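Side-chain contact in glycerol kinase, putative (Plasmodium falciparum, PDB 2W40), which probably catalyses the ATP-dependent phosphorylation of glycerol to sn-glycerol 3-phosphate: residues I9-Q14 and T169-N174. Sequence-based numbering, arbitrary orientation.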
ATOM      1  N   ILE C   9       1.870  28.974 -23.283  1.00  9.07           N
ATOM      2  CA  ILE C   9       1.906  28.765 -21.842  1.00  9.64           C
ATOM      3  C   ILE C   9       1.003  27.538 -21.576  1.00  9.27           C
ATOM      4  O   ILE C   9      -0.195  27.533 -21.972  1.00  9.99           O
ATOM      5  CB  ILE C   9       1.350  29.984 -21.082  1.00  8.56           C
ATOM      6  CG1 ILE C   9       2.282  31.214 -21.353  1.00 10.11           C
ATOM      7  CG2 ILE C   9       1.093  29.562 -19.599  1.00  9.75           C
ATOM      8  CD1 ILE C   9       1.625  32.535 -20.985  1.00 10.28           C
ATOM      9  N   ASP C  10       1.541  26.529 -20.858  1.00 11.12           N
ATOM     10  CA  ASP C  10       0.733  25.375 -20.406  1.00  9.90           C
ATOM     11  C   ASP C  10       0.762  25.380 -18.863  1.00  9.84           C
ATOM     12  O   ASP C  10       1.749  25.076 -18.241  1.00  9.27           O
ATOM     13  CB  ASP C  10       1.313  24.100 -20.997  1.00 10.70           C
ATOM     14  CG  ASP C  10       0.697  22.834 -20.520  1.00 11.91           C
ATOM     15  OD1 ASP C  10      -0.353  22.874 -19.871  1.00 13.56           O
ATOM     16  OD2 ASP C  10       1.287  21.721 -20.873  1.00 14.14           O
ATOM     17  N   GLN C  11      -0.275  25.901 -18.269  1.00  8.38           N
ATOM     18  CA  GLN C  11      -0.424  25.992 -16.852  1.00  7.61           C
ATOM     19  C   GLN C  11      -1.082  24.666 -16.436  1.00  7.93           C
ATOM     20  O   GLN C  11      -2.305  24.500 -16.525  1.00  8.73           O
ATOM     21  CB  GLN C  11      -1.264  27.240 -16.454  1.00  8.02           C
ATOM     22  CG  GLN C  11      -1.102  27.689 -15.008  1.00  6.85           C
ATOM     23  CD  GLN C  11      -1.349  26.539 -14.015  1.00  7.71           C
ATOM     24  OE1 GLN C  11      -2.485  26.149 -13.773  1.00  7.82           O
ATOM     25  NE2 GLN C  11      -0.250  25.884 -13.600  1.00  6.54           N
ATOM     26  N   SER C  12      -0.240  23.705 -16.115  1.00  8.08           N
ATOM     27  CA  SER C  12      -0.653  22.336 -15.885  1.00  8.35           C
ATOM     28  C   SER C  12      -0.936  22.087 -14.414  1.00  9.69           C
ATOM     29  O   SER C  12      -0.787  22.967 -13.545  1.00  8.67           O
ATOM     30  CB  SER C  12       0.404  21.381 -16.495  1.00  9.09           C
ATOM     31  OG  SER C  12      -0.091  20.075 -16.575  1.00 10.33           O
ATOM     32  N   THR C  13      -1.403  20.873 -14.118  1.00  8.01           N
ATOM     33  CA  THR C  13      -1.821  20.583 -12.694  1.00  9.04           C
ATOM     34  C   THR C  13      -0.643  20.698 -11.752  1.00  9.52           C
ATOM     35  O   THR C  13      -0.792  21.273 -10.676  1.00  9.39           O
ATOM     36  CB  THR C  13      -2.414  19.197 -12.579  1.00  8.20           C
ATOM     37  OG1 THR C  13      -3.503  19.098 -13.527  1.00  8.06           O
ATOM     38  CG2 THR C  13      -3.042  18.975 -11.217  1.00  8.12           C
ATOM     39  N   GLN C  14       0.492  20.080 -12.083  1.00  8.81           N
ATOM     40  CA  GLN C  14       1.658  20.005 -11.149  1.00  9.05           C
ATOM     41  C   GLN C  14       2.719  21.097 -11.315  1.00  9.80           C
ATOM     42  O   GLN C  14       3.554  21.264 -10.460  1.00  9.92           O
ATOM     43  CB  GLN C  14       2.300  18.608 -11.223  1.00  9.19           C
ATOM     44  CG  GLN C  14       1.328  17.470 -10.777  1.00  9.22           C
ATOM     45  CD  GLN C  14       1.849  16.127 -11.007  1.00 12.06           C
ATOM     46  OE1 GLN C  14       1.531  15.493 -12.013  1.00 13.94           O
ATOM     47  NE2 GLN C  14       2.702  15.691 -10.127  1.00 16.87           N
ATOM     48  N   THR C 169      -8.920  31.849 -17.524  1.00  6.54           N
ATOM     49  CA  THR C 169      -9.477  33.143 -17.163  1.00  7.53           C
ATOM     50  C   THR C 169      -8.574  33.914 -16.188  1.00  7.27           C
ATOM     51  O   THR C 169      -8.354  35.156 -16.322  1.00  8.48           O
ATOM     52  CB  THR C 169     -10.895  32.972 -16.635  1.00  7.16           C
ATOM     53  OG1 THR C 169     -11.648  32.244 -17.590  1.00  8.51           O
ATOM     54  CG2 THR C 169     -11.570  34.380 -16.382  1.00  7.96           C
ATOM     55  N   TRP C 170      -8.035  33.182 -15.206  1.00  6.42           N
ATOM     56  CA  TRP C 170      -7.155  33.741 -14.199  1.00  6.18           C
ATOM     57  C   TRP C 170      -5.850  34.320 -14.910  1.00  6.70           C
ATOM     58  O   TRP C 170      -5.409  35.454 -14.635  1.00  7.51           O
ATOM     59  CB  TRP C 170      -6.845  32.675 -13.169  1.00  7.36           C
ATOM     60  CG  TRP C 170      -5.869  33.025 -12.096  1.00  6.35           C
ATOM     61  CD1 TRP C 170      -4.659  32.411 -11.863  1.00  7.89           C
ATOM     62  CD2 TRP C 170      -5.969  34.093 -11.118  1.00  7.47           C
ATOM     63  NE1 TRP C 170      -4.019  33.002 -10.772  1.00  7.92           N
ATOM     64  CE2 TRP C 170      -4.772  34.050 -10.318  1.00  6.90           C
ATOM     65  CE3 TRP C 170      -6.931  35.084 -10.874  1.00  6.19           C
ATOM     66  CZ2 TRP C 170      -4.548  34.916  -9.237  1.00  9.09           C
ATOM     67  CZ3 TRP C 170      -6.723  35.949  -9.820  1.00  7.24           C
ATOM     68  CH2 TRP C 170      -5.538  35.872  -8.995  1.00 10.66           C
ATOM     69  N   LEU C 171      -5.239  33.518 -15.736  1.00  8.24           N
ATOM     70  CA  LEU C 171      -4.018  33.940 -16.406  1.00  8.00           C
ATOM     71  C   LEU C 171      -4.263  35.162 -17.277  1.00  7.56           C
ATOM     72  O   LEU C 171      -3.500  36.108 -17.272  1.00  9.04           O
ATOM     73  CB  LEU C 171      -3.445  32.754 -17.199  1.00  6.87           C
ATOM     74  CG  LEU C 171      -2.495  31.807 -16.539  1.00 12.25           C
ATOM     75  CD1 LEU C 171      -2.810  31.441 -15.098  1.00 12.67           C
ATOM     76  CD2 LEU C 171      -2.077  30.628 -17.437  1.00 13.90           C
ATOM     77  N   ILE C 172      -5.325  35.154 -18.067  1.00  7.06           N
ATOM     78  CA  ILE C 172      -5.602  36.249 -18.992  1.00  6.79           C
ATOM     79  C   ILE C 172      -5.941  37.522 -18.194  1.00  6.83           C
ATOM     80  O   ILE C 172      -5.416  38.612 -18.485  1.00  7.41           O
ATOM     81  CB  ILE C 172      -6.790  35.855 -19.970  1.00  7.06           C
ATOM     82  CG1 ILE C 172      -6.366  34.683 -20.950  1.00  8.81           C
ATOM     83  CG2 ILE C 172      -7.331  37.131 -20.665  1.00  6.98           C
ATOM     84  CD1 ILE C 172      -7.620  34.125 -21.724  1.00 10.27           C
ATOM     85  N   PHE C 173      -6.707  37.370 -17.117  1.00  7.74           N
ATOM     86  CA  PHE C 173      -7.055  38.508 -16.258  1.00  7.51           C
ATOM     87  C   PHE C 173      -5.800  39.163 -15.715  1.00  7.85           C
ATOM     88  O   PHE C 173      -5.672  40.400 -15.769  1.00 10.48           O
ATOM     89  CB  PHE C 173      -7.942  37.998 -15.145  1.00  8.47           C
ATOM     90  CG  PHE C 173      -8.341  39.017 -14.162  1.00  7.70           C
ATOM     91  CD1 PHE C 173      -9.547  39.690 -14.348  1.00  8.32           C
ATOM     92  CD2 PHE C 173      -7.456  39.378 -13.132  1.00  8.40           C
ATOM     93  CE1 PHE C 173      -9.909  40.695 -13.437  1.00  8.09           C
ATOM     94  CE2 PHE C 173      -7.876  40.362 -12.157  1.00  9.76           C
ATOM     95  CZ  PHE C 173      -9.086  40.986 -12.332  1.00  9.50           C
ATOM     96  N   ASN C 174      -4.857  38.386 -15.226  1.00  9.36           N
ATOM     97  CA  ASN C 174      -3.665  38.978 -14.691  1.00  8.62           C
ATOM     98  C   ASN C 174      -2.770  39.562 -15.754  1.00  9.12           C
ATOM     99  O   ASN C 174      -2.260  40.643 -15.618  1.00  9.27           O
ATOM    100  CB  ASN C 174      -2.922  37.979 -13.823  1.00  9.16           C
ATOM    101  CG  ASN C 174      -3.591  37.732 -12.513  1.00  8.82           C
ATOM    102  OD1 ASN C 174      -4.216  36.697 -12.273  1.00 15.42           O
ATOM    103  ND2 ASN C 174      -3.402  38.618 -11.619  1.00 15.23           N
TER
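L171 reaches from helix 167-176 to I9 and Q11 at the end of strand 3-11, a helix-on-sheet contact inside the actin-like N-terminal domain of an FGGY kinase. The strand is an inner one of its mixed sheet, paired in parallel with strand 74-83 and antiparallel with strand 15-21. Along the helix, T169 comes first and turns its hydroxyl to the carbonyl of Y181, while W170 gives its indole N-H to the carbonyl of P49 and meets W91 edge-to-face; these contacts tie the helix to its other neighbours. L171 then carries the helix side of the contact, chiefly through CD2. CD2 of L171 lies 3.6 Å from CB of Q11 and 3.9 Å from its CG, and the same methyl touches CG2 of I9 at 4.0 Å. CD1 of L171 adds a looser approach to CG of Q11, at 4.1 Å. On I9 the branch that touches is CG2: with CG1 beside the backbone N (chi1 -64°), CG2 stands anti to it. The chain of Q11 runs roughly at right angles to L171 and offers only its aliphatic part, because a bend at chi2 (-53°) carries the amide on toward the loop. I172 rests on I81 of strand 74-83, and F173 packs edge-to-face with W91. The buried amide of Q11 is well supplied: OE1 accepts from NE2 of Q84, while NE2 reaches OG1 of T16 and, 3.0 Å away on a bent N-H path of 135°, a lone pair of the S12 carbonyl O.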